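Local structure of putative ABC transporter, periplasmic binding protein, amino acid (Neisseria gonorrhoeae, 2YLN) at residues V214-Y217 with L218-P222. The protein probably serves as the periplasmic solute receptor of an ABC transporter, binding L-cystine for uptake into the cell. The protein carries 1 engineered substitution. Residues are numbered along the deposited sequence; the frame is centred on the assembly and turned at random.
Sequences VLDY and LKKNP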
ATOM      1  N   VAL A 214       9.935   5.171  -0.371  1.00  5.01           N
ATOM      2  CA  VAL A 214      10.848   6.309  -0.228  1.00  5.49           C
ATOM      3  C   VAL A 214      12.218   5.986  -0.849  1.00  5.69           C
ATOM      4  O   VAL A 214      12.744   6.786  -1.609  1.00  6.29           O
ATOM      5  CB  VAL A 214      10.972   6.750   1.240  1.00  5.25           C
ATOM      6  CG1 VAL A 214      12.081   7.780   1.367  1.00  6.47           C
ATOM      7  CG2 VAL A 214       9.640   7.297   1.745  1.00  5.57           C
ATOM      8  N   LEU A 215      12.740   4.776  -0.550  1.00  5.96           N
ATOM      9  CA  LEU A 215      13.995   4.405  -1.160  1.00  6.94           C
ATOM     10  C   LEU A 215      13.912   4.384  -2.671  1.00  6.85           C
ATOM     11  O   LEU A 215      14.863   4.818  -3.379  1.00  8.38           O
ATOM     12  CB  LEU A 215      14.479   3.062  -0.610  1.00  7.12           C
ATOM     13  CG  LEU A 215      14.917   3.063   0.824  1.00  8.70           C
ATOM     14  CD1 LEU A 215      15.196   1.633   1.287  1.00 11.56           C
ATOM     15  CD2 LEU A 215      16.146   3.940   1.088  1.00 13.35           C
ATOM     16  N   ASP A 216      12.805   3.908  -3.230  1.00  6.53           N
ATOM     17  CA  ASP A 216      12.603   3.873  -4.703  1.00  7.08           C
ATOM     18  C   ASP A 216      12.646   5.291  -5.260  1.00  6.89           C
ATOM     19  O   ASP A 216      13.311   5.565  -6.266  1.00  7.75           O
ATOM     20  CB  ASP A 216      11.305   3.166  -5.040  1.00  6.44           C
ATOM     21  CG  ASP A 216      11.230   2.818  -6.524  1.00  8.58           C
ATOM     22  OD1 ASP A 216      11.999   1.919  -6.937  1.00 11.68           O
ATOM     23  OD2 ASP A 216      10.429   3.432  -7.204  1.00 11.75           O
ATOM     24  N   TYR A 217      11.968   6.187  -4.572  1.00  6.50           N
ATOM     25  CA  TYR A 217      11.932   7.573  -5.010  1.00  6.65           C
ATOM     26  C   TYR A 217      13.349   8.209  -5.006  1.00  7.12           C
ATOM     27  O   TYR A 217      13.715   8.911  -5.940  1.00  7.43           O
ATOM     28  CB  TYR A 217      10.967   8.377  -4.131  1.00  7.35           C
ATOM     29  CG  TYR A 217      10.863   9.815  -4.533  1.00  8.04           C
ATOM     30  CD1 TYR A 217      11.764  10.763  -4.080  1.00  8.26           C
ATOM     31  CD2 TYR A 217       9.843  10.230  -5.336  1.00  8.30           C
ATOM     32  CE1 TYR A 217      11.654  12.086  -4.425  1.00  8.55           C
ATOM     33  CE2 TYR A 217       9.678  11.558  -5.670  1.00  9.80           C
ATOM     34  CZ  TYR A 217      10.571  12.457  -5.202  1.00  9.76           C
ATOM     35  OH  TYR A 217      10.418  13.802  -5.511  1.00 11.79           O
ATOM     36  N   LEU A 218      14.076   7.920  -3.944  1.00  7.60           N
ATOM     37  CA  LEU A 218      15.426   8.471  -3.830  1.00  8.68           C
ATOM     38  C   LEU A 218      16.389   7.878  -4.853  1.00  8.52           C
ATOM     39  O   LEU A 218      17.373   8.527  -5.221  1.00 13.34           O
ATOM     40  CB  LEU A 218      15.982   8.292  -2.403  1.00 10.29           C
ATOM     41  CG  LEU A 218      15.223   9.036  -1.334  1.00 11.47           C
ATOM     42  CD1 LEU A 218      15.672   8.699   0.063  1.00 15.55           C
ATOM     43  CD2 LEU A 218      15.315  10.584  -1.627  1.00 16.79           C
ATOM     44  N   LYS A 219      16.143   6.665  -5.324  1.00  8.40           N
ATOM     45  CA  LYS A 219      16.931   6.116  -6.437  1.00  9.38           C
ATOM     46  C   LYS A 219      16.748   6.914  -7.676  1.00  7.65           C
ATOM     47  O   LYS A 219      17.663   7.140  -8.463  1.00  9.58           O
ATOM     48  CB  LYS A 219      16.526   4.613  -6.710  1.00 10.51           C
ATOM     49  CG  LYS A 219      16.940   3.629  -5.661  1.00 13.60           C
ATOM     50  CD  LYS A 219      16.444   2.116  -5.954  1.00 20.64           C
ATOM     51  CE  LYS A 219      16.643   1.139  -4.829  1.00 22.61           C
ATOM     52  NZ  LYS A 219      16.095  -0.255  -5.146  1.00 26.38           N
ATOM     53  N   LYS A 220      15.504   7.314  -7.918  0.50  8.11           N
ATOM     54  CA  LYS A 220      15.116   8.099  -9.082  0.50  9.55           C
ATOM     55  C   LYS A 220      15.365   9.597  -8.986  0.50  9.51           C
ATOM     56  O   LYS A 220      15.449  10.299 -10.017  0.50 12.08           O
ATOM     57  CB  LYS A 220      13.666   7.900  -9.418  0.50 10.66           C
ATOM     58  CG  LYS A 220      13.285   6.485  -9.674  0.50 13.10           C
ATOM     59  CD  LYS A 220      11.853   6.368 -10.007  0.50 18.43           C
ATOM     60  CE  LYS A 220      11.464   4.932 -10.382  0.50 23.04           C
ATOM     61  NZ  LYS A 220      12.471   3.832 -10.072  0.50 26.74           N
ATOM     62  N   ASN A 221      15.535  10.083  -7.768  1.00  8.58           N
ATOM     63  CA  ASN A 221      15.665  11.515  -7.491  1.00  8.29           C
ATOM     64  C   ASN A 221      16.787  11.689  -6.452  1.00  9.22           C
ATOM     65  O   ASN A 221      16.553  11.875  -5.278  1.00 12.15           O
ATOM     66  CB  ASN A 221      14.364  12.067  -6.937  1.00  9.54           C
ATOM     67  CG  ASN A 221      13.217  11.899  -7.884  1.00 10.52           C
ATOM     68  OD1 ASN A 221      13.046  12.713  -8.731  1.00 20.78           O
ATOM     69  ND2 ASN A 221      12.430  10.839  -7.754  1.00  9.76           N
ATOM     70  N   PRO A 222      18.038  11.483  -6.912  1.00  8.93           N
ATOM     71  CA  PRO A 222      19.153  11.197  -5.979  1.00 10.96           C
ATOM     72  C   PRO A 222      19.726  12.402  -5.299  1.00 11.44           C
ATOM     73  O   PRO A 222      20.650  12.266  -4.506  1.00 17.10           O
ATOM     74  CB  PRO A 222      20.203  10.537  -6.893  1.00 11.55           C
ATOM     75  CG  PRO A 222      19.912  11.183  -8.179  1.00 10.28           C
ATOM     76  CD  PRO A 222      18.430  11.222  -8.304  1.00  9.67           C
TER
HETATM   77  O   HOH W   1      12.721  -0.155  -5.500  1.00 15.09           O
HETATM   78  O   HOH W   2       9.618   1.961  -9.470  0.50 17.84           O
HETATM   79  O   HOH W   3      13.070   0.926  -9.197  1.00 34.82           O
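N221 places its amide nitrogen over one face of the Y217 ring, where the helix ends. N221 ND2 sits 3.3 Å above the plane of the Y217 ring, over its centre. The amide plane is tilted 24° from the ring. The same N221 ND2 donates a hydrogen bond to Y217 O at 2.9 Å, and this bond lies near the amide plane. N221 thus holds Y217 O mainly through ND2, with its backbone N adding a weak bond, just where the chain leaves helical geometry. Y217 CG is anti to the backbone N (chi1 -179°) and beside the carbonyl carbon, which brings the ring alongside N221. Y217 OH is hydrogen-bonded to E200 OE2, which helps fix the far end of the ring.

One turn of the helix also joins D216 to K220. K220 is modelled in two conformers. In one, D216 OD2 and K220 NZ form a long salt bridge of 3.5 Å, and the lysine chain, extended beyond CG, bends at its last torsion (chi4 13°). Two waters donate to the carboxylate, one to each oxygen, and make weak bonds to the same NZ. The pairing and these water links to K220 are therefore not certain. A third water donates to D216 OD1 at 2.6 Å and is weakly linked to K219 NZ.

V214 and L218 lie side by side, with V214 CG1 and L218 CD1 3.9 Å apart. L218 N bonds to V214 O at 2.9 Å, and K219 and K220 continue the i to i+4 pattern.

The contact is structural packing at the C-terminal end of a surface helix. It covers the last two turns of helix 211-220 and N221 just after it. V214, L215 and L218 pack on strand 226-231, and V214 also meets strand 142-151, while D216 touches A68 and P69 in a loop.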